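PDB 3LKV: uncharacterized CONSERVED DOMAIN PROTEIN from Vibrio cholerae, which probably serves as the substrate-binding protein of an ABC transporter and binds phenylalanine between its two lobes. Local coordinates for residues K49-N54 against V59-Q64; I76-A81 against V102-V107; L132-L137 against H168-V173; V126-E131 against A237-D242; A181-A186 against D202-S207. All coordinates share one frame; numbering follows the deposited sequence.

Interaction 1: residues K49-N54 against V59-Q64; sequences KTAQGN and VQIARQ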
# COMPACT_ATOMS: atom_id res chain seq x y z
N LYS A 49 10.89 0.01 -5.57
CA LYS A 49 11.20 -0.98 -6.61
C LYS A 49 11.99 -2.14 -5.99
O LYS A 49 12.91 -1.90 -5.17
CB LYS A 49 12.03 -0.35 -7.73
CG LYS A 49 11.30 0.58 -8.77
CD LYS A 49 10.15 -0.14 -9.53
CE LYS A 49 9.57 0.68 -10.78
NZ LYS A 49 10.67 0.84 -11.81
N THR A 50 11.66 -3.38 -6.40
CA THR A 50 12.45 -4.51 -6.01
C THR A 50 13.27 -4.94 -7.21
O THR A 50 12.78 -4.92 -8.34
CB THR A 50 11.64 -5.70 -5.47
OG1 THR A 50 12.52 -6.84 -5.43
CG2 THR A 50 10.42 -6.03 -6.37
N ALA A 51 14.52 -5.33 -6.95
CA ALA A 51 15.40 -5.83 -7.98
C ALA A 51 15.19 -7.30 -8.26
O ALA A 51 15.87 -7.88 -9.09
CB ALA A 51 16.87 -5.55 -7.65
N GLN A 52 14.25 -7.92 -7.58
CA GLN A 52 13.96 -9.35 -7.78
C GLN A 52 15.21 -10.22 -7.70
O GLN A 52 15.36 -11.14 -8.43
CB GLN A 52 13.19 -9.57 -9.10
CG GLN A 52 12.00 -8.63 -9.25
CD GLN A 52 11.23 -8.84 -10.56
OE1 GLN A 52 11.23 -7.99 -11.43
NE2 GLN A 52 10.60 -9.99 -10.69
N GLY A 53 16.11 -9.89 -6.81
CA GLY A 53 17.30 -10.69 -6.59
C GLY A 53 18.38 -10.46 -7.65
O GLY A 53 19.46 -11.03 -7.54
N ASN A 54 18.08 -9.64 -8.65
CA ASN A 54 19.02 -9.39 -9.74
C ASN A 54 19.94 -8.20 -9.48
O ASN A 54 19.47 -7.08 -9.27
CB ASN A 54 18.27 -9.19 -11.06
CG ASN A 54 19.16 -9.38 -12.27
OD1 ASN A 54 20.32 -8.96 -12.28
ND2 ASN A 54 18.62 -10.01 -13.31
N VAL A 59 21.06 -2.14 -10.52
CA VAL A 59 21.73 -1.04 -11.18
C VAL A 59 20.71 -0.22 -11.98
O VAL A 59 20.68 1.01 -11.90
CB VAL A 59 22.85 -1.57 -12.08
CG1 VAL A 59 23.41 -0.45 -13.07
CG2 VAL A 59 23.96 -2.18 -11.18
N GLN A 60 19.81 -0.89 -12.68
CA GLN A 60 18.81 -0.16 -13.44
C GLN A 60 17.85 0.65 -12.59
O GLN A 60 17.43 1.72 -12.97
CB GLN A 60 18.09 -1.13 -14.39
CG GLN A 60 19.08 -1.43 -15.53
CD GLN A 60 18.63 -2.46 -16.54
OE1 GLN A 60 17.95 -3.41 -16.19
NE2 GLN A 60 19.05 -2.27 -17.82
N ILE A 61 17.51 0.11 -11.42
CA ILE A 61 16.66 0.81 -10.49
C ILE A 61 17.38 2.08 -10.02
O ILE A 61 16.79 3.17 -10.05
CB ILE A 61 16.30 -0.07 -9.32
CG1 ILE A 61 15.26 -1.09 -9.75
CG2 ILE A 61 15.77 0.75 -8.15
CD1 ILE A 61 15.10 -2.21 -8.72
N ALA A 62 18.64 1.94 -9.64
CA ALA A 62 19.43 3.09 -9.17
C ALA A 62 19.47 4.18 -10.23
O ALA A 62 19.21 5.36 -9.93
CB ALA A 62 20.88 2.65 -8.73
N ARG A 63 19.69 3.81 -11.48
CA ARG A 63 19.77 4.81 -12.55
C ARG A 63 18.41 5.48 -12.81
O ARG A 63 18.35 6.67 -13.05
CB ARG A 63 20.28 4.20 -13.87
CG ARG A 63 21.69 3.58 -13.71
CD ARG A 63 22.10 2.80 -14.96
NE ARG A 63 23.48 2.40 -14.84
CZ ARG A 63 24.09 1.49 -15.59
NH1 ARG A 63 23.44 0.86 -16.55
NH2 ARG A 63 25.37 1.21 -15.37
N GLN A 64 17.33 4.71 -12.77
CA GLN A 64 16.00 5.26 -13.03
C GLN A 64 15.64 6.20 -11.90
O GLN A 64 15.18 7.30 -12.15
CB GLN A 64 14.96 4.14 -13.02
CG GLN A 64 13.57 4.59 -13.49
CD GLN A 64 12.84 3.39 -14.13
OE1 GLN A 64 12.81 2.26 -13.59
NE2 GLN A 64 12.28 3.63 -15.32

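Interaction 2: residues I76-A81 against V102-V107; sequences IATPTA and VGAKLV. With PHE (phenylalanine), chain B.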
# COMPACT_ATOMS: atom_id res chain seq x y z
N ILE A 76 17.63 -0.56 0.78
CA ILE A 76 17.41 -1.59 1.74
C ILE A 76 18.18 -2.84 1.24
O ILE A 76 17.85 -3.42 0.19
CB ILE A 76 15.93 -1.93 1.85
CG1 ILE A 76 15.10 -0.73 2.28
CG2 ILE A 76 15.72 -3.07 2.80
CD1 ILE A 76 13.53 -1.04 2.35
N ALA A 77 19.18 -3.25 2.02
CA ALA A 77 20.07 -4.38 1.75
C ALA A 77 21.27 -3.92 0.94
O ALA A 77 21.25 -2.89 0.27
CB ALA A 77 19.33 -5.58 1.08
N THR A 78 22.34 -4.70 1.02
CA THR A 78 23.65 -4.25 0.55
C THR A 78 23.76 -4.03 -0.96
O THR A 78 24.29 -3.01 -1.40
CB THR A 78 24.77 -5.21 1.07
OG1 THR A 78 24.86 -5.05 2.49
CG2 THR A 78 26.12 -4.87 0.44
N PRO A 79 23.29 -5.00 -1.76
CA PRO A 79 23.53 -4.87 -3.21
C PRO A 79 22.77 -3.67 -3.82
O PRO A 79 23.31 -2.97 -4.64
CB PRO A 79 23.06 -6.21 -3.79
CG PRO A 79 22.92 -7.12 -2.64
CD PRO A 79 22.69 -6.28 -1.40
N THR A 80 21.59 -3.37 -3.32
CA THR A 80 20.83 -2.24 -3.85
C THR A 80 21.44 -0.95 -3.32
O THR A 80 21.56 -0.01 -4.07
CB THR A 80 19.34 -2.36 -3.50
OG1 THR A 80 19.21 -3.21 -2.36
CG2 THR A 80 18.58 -3.06 -4.67
N ALA A 81 21.93 -0.95 -2.07
CA ALA A 81 22.63 0.24 -1.57
C ALA A 81 23.85 0.52 -2.40
O ALA A 81 24.10 1.66 -2.75
CB ALA A 81 22.99 0.12 -0.09
N VAL A 102 31.10 -0.60 5.84
CA VAL A 102 32.48 -0.25 5.50
C VAL A 102 33.00 -1.27 4.52
O VAL A 102 33.52 -0.91 3.45
CB VAL A 102 33.40 -0.16 6.73
CG1 VAL A 102 34.94 0.13 6.29
CG2 VAL A 102 32.83 0.89 7.70
N GLY A 103 32.80 -2.54 4.84
CA GLY A 103 33.24 -3.64 3.98
C GLY A 103 32.55 -3.55 2.63
O GLY A 103 33.15 -3.89 1.64
N ALA A 104 31.32 -3.02 2.59
CA ALA A 104 30.55 -2.91 1.34
C ALA A 104 30.90 -1.68 0.58
O ALA A 104 30.37 -1.46 -0.51
CB ALA A 104 29.04 -2.92 1.61
N LYS A 105 31.76 -0.83 1.15
CA LYS A 105 32.19 0.40 0.45
C LYS A 105 31.12 1.45 0.28
O LYS A 105 31.15 2.26 -0.62
CB LYS A 105 32.84 0.07 -0.91
CG LYS A 105 34.10 -0.84 -0.74
CD LYS A 105 34.91 -1.08 -2.05
CE LYS A 105 36.22 -1.93 -1.76
NZ LYS A 105 36.93 -2.51 -2.99
N LEU A 106 30.17 1.45 1.18
CA LEU A 106 29.16 2.47 1.20
C LEU A 106 29.63 3.72 1.95
O LEU A 106 29.27 4.84 1.57
CB LEU A 106 27.94 1.91 1.92
CG LEU A 106 27.35 0.66 1.34
CD1 LEU A 106 26.13 0.30 2.20
CD2 LEU A 106 27.03 0.87 -0.16
N VAL A 107 30.38 3.51 3.03
CA VAL A 107 30.99 4.58 3.77
C VAL A 107 32.46 4.25 4.10
O VAL A 107 32.84 3.08 4.26
CB VAL A 107 30.20 4.87 5.08
CG1 VAL A 107 28.73 5.29 4.78
CG2 VAL A 107 30.29 3.72 6.03
N PHE B . 21.84 -7.41 6.12
CA PHE B . 21.52 -7.95 4.74
C PHE B . 22.33 -7.14 3.69
O PHE B . 23.33 -6.48 4.11
CB PHE B . 20.01 -7.96 4.46
CG PHE B . 19.28 -9.11 5.16
CD1 PHE B . 19.43 -10.43 4.70
CD2 PHE B . 18.48 -8.88 6.25
CE1 PHE B . 18.81 -11.46 5.33
CE2 PHE B . 17.85 -9.91 6.88
CZ PHE B . 18.00 -11.21 6.45
OXT PHE B . 22.06 -7.12 2.47

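Interaction 3: residues L132-L137 against H168-V173; sequences LIKEIL and HGIKLV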
# COMPACT_ATOMS: atom_id res chain seq x y z
N LEU A 132 25.69 -19.63 21.08
CA LEU A 132 24.33 -20.10 21.28
C LEU A 132 24.08 -21.48 20.65
O LEU A 132 23.42 -22.33 21.26
CB LEU A 132 23.37 -19.04 20.80
CG LEU A 132 21.87 -19.25 21.00
CD1 LEU A 132 21.51 -19.65 22.43
CD2 LEU A 132 21.15 -17.95 20.60
N ILE A 133 24.66 -21.73 19.47
CA ILE A 133 24.58 -23.03 18.81
C ILE A 133 25.22 -24.09 19.70
O ILE A 133 24.66 -25.16 19.88
CB ILE A 133 25.26 -23.02 17.41
CG1 ILE A 133 24.43 -22.24 16.38
CG2 ILE A 133 25.42 -24.42 16.87
CD1 ILE A 133 25.25 -21.84 15.05
N LYS A 134 26.36 -23.77 20.30
CA LYS A 134 27.05 -24.69 21.22
C LYS A 134 26.25 -24.97 22.50
O LYS A 134 26.30 -26.06 23.06
CB LYS A 134 28.45 -24.15 21.57
CG LYS A 134 29.44 -25.19 22.22
CD LYS A 134 30.97 -24.80 21.97
CE LYS A 134 31.94 -25.04 23.20
NZ LYS A 134 32.74 -23.76 23.53
N GLU A 135 25.47 -24.00 22.93
CA GLU A 135 24.62 -24.13 24.11
C GLU A 135 23.40 -25.02 23.86
O GLU A 135 23.04 -25.84 24.71
CB GLU A 135 24.14 -22.74 24.58
CG GLU A 135 23.52 -22.75 25.98
CD GLU A 135 22.83 -21.42 26.37
OE1 GLU A 135 22.93 -20.39 25.67
OE2 GLU A 135 22.14 -21.43 27.38
N ILE A 136 22.78 -24.85 22.71
CA ILE A 136 21.61 -25.62 22.32
C ILE A 136 21.99 -27.03 21.93
O ILE A 136 21.21 -27.93 22.13
CB ILE A 136 20.89 -24.97 21.09
CG1 ILE A 136 20.15 -23.70 21.50
CG2 ILE A 136 19.91 -25.94 20.42
CD1 ILE A 136 19.75 -22.83 20.32
N LEU A 137 23.19 -27.20 21.38
CA LEU A 137 23.68 -28.44 20.80
C LEU A 137 25.11 -28.65 21.28
O LEU A 137 26.05 -28.37 20.53
CB LEU A 137 23.73 -28.36 19.27
CG LEU A 137 22.43 -28.24 18.49
CD1 LEU A 137 22.70 -27.80 17.07
CD2 LEU A 137 21.70 -29.58 18.52
N HIS A 168 36.34 -21.46 18.81
CA HIS A 168 35.60 -22.46 19.58
C HIS A 168 35.87 -23.91 19.18
O HIS A 168 35.19 -24.83 19.64
CB HIS A 168 34.10 -22.12 19.57
CG HIS A 168 33.75 -20.97 20.48
ND1 HIS A 168 33.25 -21.15 21.75
CD2 HIS A 168 33.89 -19.63 20.32
CE1 HIS A 168 33.08 -19.97 22.33
NE2 HIS A 168 33.47 -19.03 21.48
N GLY A 169 36.88 -24.13 18.36
CA GLY A 169 37.23 -25.47 17.91
C GLY A 169 36.20 -26.17 17.03
O GLY A 169 36.13 -27.39 17.02
N ILE A 170 35.42 -25.42 16.28
CA ILE A 170 34.34 -25.94 15.45
C ILE A 170 34.75 -25.85 13.99
O ILE A 170 35.19 -24.80 13.51
CB ILE A 170 33.02 -25.15 15.70
CG1 ILE A 170 32.48 -25.47 17.10
CG2 ILE A 170 31.94 -25.45 14.67
CD1 ILE A 170 31.44 -24.47 17.56
N LYS A 171 34.61 -26.95 13.29
CA LYS A 171 34.89 -27.04 11.89
C LYS A 171 33.73 -26.39 11.11
O LYS A 171 32.57 -26.54 11.48
CB LYS A 171 35.01 -28.54 11.56
CG LYS A 171 35.23 -28.89 10.09
CD LYS A 171 35.29 -30.44 9.88
CE LYS A 171 35.89 -30.82 8.50
NZ LYS A 171 34.95 -30.70 7.35
N LEU A 172 34.06 -25.61 10.07
CA LEU A 172 33.09 -25.00 9.16
C LEU A 172 33.00 -25.79 7.89
O LEU A 172 33.98 -26.03 7.31
CB LEU A 172 33.52 -23.58 8.74
CG LEU A 172 33.12 -22.47 9.67
CD1 LEU A 172 33.44 -21.09 9.01
CD2 LEU A 172 31.62 -22.61 9.99
N VAL A 173 31.82 -26.16 7.46
CA VAL A 173 31.62 -26.78 6.19
C VAL A 173 30.86 -25.82 5.29
O VAL A 173 29.73 -25.47 5.59
CB VAL A 173 30.78 -28.04 6.34
CG1 VAL A 173 30.62 -28.71 4.97
CG2 VAL A 173 31.45 -29.00 7.34

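Interaction 4: residues V126-E131 against A237-D242; sequences VEQHVE and ASLGFD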
# COMPACT_ATOMS: atom_id res chain seq x y z
N VAL A 126 27.83 -12.66 15.30
CA VAL A 126 28.14 -14.03 14.90
C VAL A 126 28.70 -14.86 16.11
O VAL A 126 28.28 -15.98 16.34
CB VAL A 126 29.10 -14.00 13.68
CG1 VAL A 126 29.64 -15.41 13.30
CG2 VAL A 126 28.40 -13.29 12.51
N GLU A 127 29.65 -14.28 16.85
CA GLU A 127 30.23 -14.94 18.04
C GLU A 127 29.14 -15.40 19.00
O GLU A 127 29.10 -16.54 19.47
CB GLU A 127 31.19 -13.97 18.76
CG GLU A 127 31.74 -14.46 20.17
CD GLU A 127 32.63 -15.70 20.11
OE1 GLU A 127 32.91 -16.27 21.20
OE2 GLU A 127 33.06 -16.11 18.99
N GLN A 128 28.21 -14.51 19.26
CA GLN A 128 27.10 -14.86 20.11
C GLN A 128 26.25 -16.00 19.49
O GLN A 128 25.79 -16.89 20.20
CB GLN A 128 26.32 -13.59 20.40
CG GLN A 128 25.33 -13.64 21.50
CD GLN A 128 24.59 -12.29 21.71
OE1 GLN A 128 24.92 -11.26 21.11
NE2 GLN A 128 23.61 -12.31 22.60
N HIS A 129 26.08 -16.01 18.18
CA HIS A 129 25.35 -17.10 17.55
C HIS A 129 26.08 -18.46 17.69
O HIS A 129 25.44 -19.48 17.90
CB HIS A 129 25.10 -16.83 16.05
CG HIS A 129 24.15 -15.71 15.78
ND1 HIS A 129 24.03 -15.13 14.54
CD2 HIS A 129 23.25 -15.08 16.57
CE1 HIS A 129 23.11 -14.17 14.58
NE2 HIS A 129 22.62 -14.13 15.81
N VAL A 130 27.39 -18.47 17.54
CA VAL A 130 28.14 -19.71 17.70
C VAL A 130 28.03 -20.23 19.13
O VAL A 130 27.85 -21.46 19.35
CB VAL A 130 29.60 -19.49 17.35
CG1 VAL A 130 30.46 -20.72 17.74
CG2 VAL A 130 29.70 -19.13 15.85
N GLU A 131 28.16 -19.31 20.09
CA GLU A 131 28.08 -19.69 21.50
C GLU A 131 26.69 -20.20 21.75
O GLU A 131 26.52 -21.19 22.45
CB GLU A 131 28.50 -18.54 22.47
CG GLU A 131 30.04 -18.27 22.36
CD GLU A 131 30.63 -17.03 23.12
OE1 GLU A 131 30.01 -15.92 23.13
OE2 GLU A 131 31.78 -17.16 23.65
N ALA A 237 15.94 -22.42 16.10
CA ALA A 237 16.15 -21.31 16.97
C ALA A 237 16.68 -20.18 16.13
O ALA A 237 17.25 -20.42 15.05
CB ALA A 237 17.15 -21.67 18.03
N SER A 238 16.56 -18.96 16.62
CA SER A 238 17.19 -17.82 15.97
C SER A 238 17.50 -16.73 16.94
O SER A 238 16.86 -16.63 18.00
CB SER A 238 16.28 -17.28 14.87
OG SER A 238 15.07 -16.80 15.44
N LEU A 239 18.45 -15.87 16.59
CA LEU A 239 18.74 -14.71 17.42
C LEU A 239 18.88 -13.46 16.55
O LEU A 239 19.99 -12.98 16.29
CB LEU A 239 19.98 -14.95 18.29
CG LEU A 239 20.33 -13.88 19.31
CD1 LEU A 239 19.22 -13.83 20.37
CD2 LEU A 239 21.71 -14.12 19.94
N GLY A 240 17.76 -12.96 16.07
CA GLY A 240 17.79 -11.90 15.06
C GLY A 240 17.30 -10.56 15.56
O GLY A 240 16.73 -10.46 16.65
N PHE A 241 17.51 -9.54 14.76
CA PHE A 241 17.00 -8.20 15.07
C PHE A 241 15.54 -8.10 14.70
O PHE A 241 14.97 -8.99 14.03
CB PHE A 241 17.77 -7.12 14.30
CG PHE A 241 19.22 -7.09 14.62
CD1 PHE A 241 19.63 -6.70 15.87
CD2 PHE A 241 20.18 -7.48 13.70
CE1 PHE A 241 21.01 -6.71 16.21
CE2 PHE A 241 21.51 -7.45 14.02
CZ PHE A 241 21.93 -7.08 15.29
N ASP A 242 14.95 -7.01 15.15
CA ASP A 242 13.57 -6.67 14.83
C ASP A 242 13.64 -5.71 13.63
O ASP A 242 13.93 -4.54 13.79
CB ASP A 242 12.89 -6.01 16.05
CG ASP A 242 11.46 -5.59 15.76
OD1 ASP A 242 11.04 -5.55 14.57
OD2 ASP A 242 10.75 -5.31 16.74

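Interaction 5: residues A181-A186 against D202-S207; sequences ADVQSA and DNTVAS. With PHE (phenylalanine), chain B.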
# COMPACT_ATOMS: atom_id res chain seq x y z
N ALA A 181 18.10 -20.16 -6.48
CA ALA A 181 17.72 -21.46 -6.95
C ALA A 181 18.82 -22.51 -6.72
O ALA A 181 18.53 -23.65 -6.83
CB ALA A 181 17.31 -21.42 -8.47
N ASP A 182 20.06 -22.12 -6.42
CA ASP A 182 21.09 -23.10 -6.09
C ASP A 182 21.17 -23.37 -4.58
O ASP A 182 22.00 -24.18 -4.16
CB ASP A 182 22.51 -22.60 -6.43
CG ASP A 182 22.68 -22.07 -7.84
OD1 ASP A 182 22.08 -22.58 -8.80
OD2 ASP A 182 23.50 -21.15 -7.97
N VAL A 183 20.40 -22.66 -3.76
CA VAL A 183 20.59 -22.76 -2.30
C VAL A 183 20.23 -24.14 -1.77
O VAL A 183 20.94 -24.70 -0.92
CB VAL A 183 19.80 -21.67 -1.55
CG1 VAL A 183 19.60 -22.05 -0.08
CG2 VAL A 183 20.56 -20.30 -1.73
N GLN A 184 19.18 -24.73 -2.31
CA GLN A 184 18.77 -26.06 -1.83
C GLN A 184 19.84 -27.15 -2.15
O GLN A 184 20.24 -27.93 -1.28
CB GLN A 184 17.38 -26.42 -2.37
CG GLN A 184 16.91 -27.79 -1.92
CD GLN A 184 15.42 -28.08 -2.26
OE1 GLN A 184 14.66 -27.21 -2.55
NE2 GLN A 184 15.06 -29.31 -2.19
N SER A 185 20.34 -27.16 -3.38
CA SER A 185 21.44 -28.06 -3.74
C SER A 185 22.69 -27.85 -2.87
O SER A 185 23.32 -28.81 -2.48
CB SER A 185 21.90 -27.82 -5.16
OG SER A 185 20.87 -28.09 -6.02
N ALA A 186 23.09 -26.60 -2.68
CA ALA A 186 24.21 -26.29 -1.80
C ALA A 186 23.97 -26.83 -0.39
O ALA A 186 24.85 -27.46 0.18
CB ALA A 186 24.46 -24.76 -1.75
N ASP A 202 22.01 -13.31 4.66
CA ASP A 202 22.34 -13.29 3.25
C ASP A 202 21.01 -13.30 2.52
O ASP A 202 20.17 -14.13 2.82
CB ASP A 202 23.16 -14.55 2.96
CG ASP A 202 23.39 -14.84 1.48
OD1 ASP A 202 22.40 -14.88 0.69
OD2 ASP A 202 24.60 -15.10 1.13
N ASN A 203 20.85 -12.42 1.53
CA ASN A 203 19.60 -12.29 0.77
C ASN A 203 19.23 -13.49 -0.11
O ASN A 203 18.07 -13.81 -0.28
CB ASN A 203 19.67 -11.01 -0.09
CG ASN A 203 19.80 -9.76 0.77
OD1 ASN A 203 18.84 -9.40 1.49
ND2 ASN A 203 20.99 -9.13 0.75
N THR A 204 20.25 -14.15 -0.65
CA THR A 204 20.07 -15.34 -1.45
C THR A 204 19.58 -16.48 -0.58
O THR A 204 18.63 -17.17 -0.94
CB THR A 204 21.38 -15.79 -2.10
OG1 THR A 204 22.02 -14.66 -2.75
CG2 THR A 204 21.10 -16.90 -3.14
N VAL A 205 20.20 -16.68 0.57
CA VAL A 205 19.68 -17.65 1.55
C VAL A 205 18.27 -17.29 2.01
O VAL A 205 17.38 -18.13 1.94
CB VAL A 205 20.61 -17.80 2.79
CG1 VAL A 205 19.96 -18.71 3.89
CG2 VAL A 205 21.96 -18.42 2.37
N ALA A 206 18.06 -16.04 2.42
CA ALA A 206 16.75 -15.60 2.90
C ALA A 206 15.67 -15.89 1.86
O ALA A 206 14.61 -16.33 2.19
CB ALA A 206 16.75 -14.09 3.31
N SER A 207 15.95 -15.70 0.59
CA SER A 207 14.91 -15.86 -0.41
C SER A 207 14.66 -17.33 -0.77
O SER A 207 13.73 -17.65 -1.48
CB SER A 207 15.28 -15.03 -1.65
OG SER A 207 16.29 -15.74 -2.38
N PHE B . 21.84 -7.41 6.12
CA PHE B . 21.52 -7.95 4.74
C PHE B . 22.33 -7.14 3.69
O PHE B . 23.33 -6.48 4.11
CB PHE B . 20.01 -7.96 4.46
CG PHE B . 19.28 -9.11 5.16
CD1 PHE B . 19.43 -10.43 4.70
CD2 PHE B . 18.48 -8.88 6.25
CE1 PHE B . 18.81 -11.46 5.33
CE2 PHE B . 17.85 -9.91 6.88
CZ PHE B . 18.00 -11.21 6.45
OXT PHE B . 22.06 -7.12 2.47

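Interaction 1: residues K49-N54 against V59-Q64
Lys49 bends back on itself to bring its ammonium group to the amide of Gln64, and a second subunit joins them there. NZ lies 3.1 Å from Gln64 OE1. Both atoms bond Thr8 OG1 of the second subunit, so the two polar ends meet at a subunit interface. The bend starts at CG: chi2 is -59°, and a second kink at chi4 turns NZ toward the helix. Gln64 runs across the lysine at about a right angle. The rest of the contact is apolar. Ile61 lays CD1 against Lys49 CB at 3.7 Å and against Ala51 CB at 3.9 Å. The same methyl also touches the backbone, 3.6 Å from Thr50 O. This is a strand-turn-helix connection at the outermost strand of this chain's parallel sheet, where Thr50 makes backbone bonds with the second subunit. Strand 44-50 ends, a type I' turn from Ala51 to Asn54 reverses the chain, and helix 55-66 packs back on the strand it has just left. Thr50 OG1 accepts from Gln52 N at 3.0 Å in an ST turn. Asn54 is the N-cap, and its OD1 bonds Ala56 N.

Interaction 2: residues I76-A81 against V102-V107
Thr78 and Ala81, on one side of the first turn of helix 78-87, pack against Ala104 and Leu106 of the loop after strand 93-98. The close part is carbon against carbon. Thr78 CG2 sits 3.7 Å from Ala104 CB. One turn on, Leu106 straddles Ala81: CD1 comes to 3.9 Å from Ala81 CB, and CD2 rests at 3.9 Å from Ala81 C. All four residues are buried. Val98 also touches Thr78, and Phe95 touches Leu106. The outer side of the loop is different. Val102, Gly103 and Lys105 are exposed and lie away from the helix, in a type I turn from Val102 to Lys105. Thr78 works in two directions. Its CG2 is anti to the backbone N and goes to the loop, while OG1 is anti to the carbonyl carbon and goes to the bound phenylalanine. OG1 donates to the ligand's O at 2.6 Å. Thr78 N donates to its OXT at 2.8 Å, nearly straight at 168°. The helix dipole probably favours the negative carboxylate here. A ligand carboxylate held at a helix amino end is consistent with the ligand cleft of a periplasmic-binding-protein fold.

Interaction 3: residues L132-L137 against H168-V173
Lys134 leaves helix 126-136 and ends at the ring of His168. Its CB points toward the 168-173 segment. CG is anti to the backbone N (chi1 -164°), which sends the chain outward from the helix. CD passes Ile170 CD1 at a loose 4.4 Å. At CE the chain turns toward the ring, and neither of its last two torsions is staggered. That brings NZ to the edge of the imidazole, 3.2 Å from His168 ND1. NZ lies 6° from the ring plane and donates to ND1. The other ring nitrogen, NE2, is bonded to Glu127 OE1. With ND1 accepting, NE2 probably carries the proton, and the carboxylate would favour this. His168 closes helix 152-167, and Gly169, with positive phi, is the C-prime residue of a Schellman motif. The chain then enters strand 171-176, which pairs in parallel with strand 142-147 as the second strand of a beta-alpha-beta unit. The lysine contact joins helix 126-136 to the turn after helix 152-167. Ile170 is buried beside the lysine chain and also packs on Ile143. Lys134 itself is on the exposed side.

Interaction 4: residues V126-E131 against A237-D242
His129 turns an edge of its ring to Leu239, and NE2 donates to the carbonyl oxygen of that residue at 2.9 Å. The bond is somewhat bent, with an angle of 151° at the hydrogen. The oxygen is also tilted 19° out of the ring plane. The first torsion of His129 sets CG beside the backbone N, and this brings the far end of the ring to the strand. The leucine also meets the ring with carbon. Its CD2 methyl lies in the ring plane at the edge, 3.8 Å from His129 CD2. Its CB sits off the plane, 3.7 Å from the same ring atom. His129 and Leu239 therefore touch through both polar and apolar pairs. Gln128 comes to the leucine from one residue earlier in the helix. It is extended and crosses the leucine at about a right angle, with NE2 at 3.7 Å from Leu239 CD2. Gln128 is exposed, whereas the other two are buried. His129 ND1 is bonded to Tyr198 OH, so both ring nitrogens have partners, which probably holds the ring's rotation. The ring also meets that of Phe224, with the planes at about 55°. Helix 126-136 thus packs on one face of the second lobe's mixed sheet, at strand 237-240. That strand lies between 223-225, parallel to it, and antiparallel 275-278. Helix 152-167 packs beside Val126 and Val130.

Interaction 5: residues A181-A186 against D202-S207
Val183 and Thr204 meet methyl to methyl, CG2 to CG2 at 3.7 Å. The same valine methyl lies 3.8 Å from Thr204 O and 4.3 Å from Val205 N, so it rests on the backbone of the short helix 203-207 as well as on the side chain. Helix 183-191 packs here on the side of the short helix away from the ligand. Met212 of helix 209-218 also packs on Val183 and Val205. Thr204 CG2, anti to its backbone N, faces Val183, while the hydroxyl turns another way, to Glu151 OE2 and Asn148 ND2. Asp202 is the N-cap of helix 203-207. Its OD1 accepts from Val205 N at 2.8 Å, with the N-H coming from above the carboxylate plane, and more weakly from Thr204 N. Asp202 OD2 takes the backbone N of Asn148. Glu151 OE2 lies close to Asp202 OD1, and these like charges are probably eased by the helix amino end. Consistent with a periplasmic-binding-protein fold, the second lobe offers the Asn203 side chain and Ala206 from this helix to the ligand. Asn203 ND2 donates to OXT of the bound phenylalanine at 2.9 Å, with an angle of 158°. Ala206 CB touches the ligand ring at CE1, 3.9 Å away. The amide of Asn203 is held from its other end, since OD1 is bonded to His19 NE2 from the first lobe. Asn203 N in turn donates to Glu151 OE1.

Overall arrangement
Interactions 1 and 2 belong to the first lobe, and interactions 3, 4 and 5 to the second. Phenylalanine lies between them. Interactions 2 and 5 both bond its carboxylate, and they touch directly through Ala77 CB and Asn203 OD1, 3.9 Å apart. Asp122, Thr99 and Ala97 add further bonds to the ligand. Interaction 1 packs behind interaction 2, with Ala51 CB 4.2 Å from Thr80 CG2. Interactions 3 and 4 share helix 126-136, and their centres are 12 Å apart. Ile136 CD1 and Ala237 CB bridge them at 3.7 Å. Interactions 1 and 3 are farthest apart, with centres 37 Å from each other.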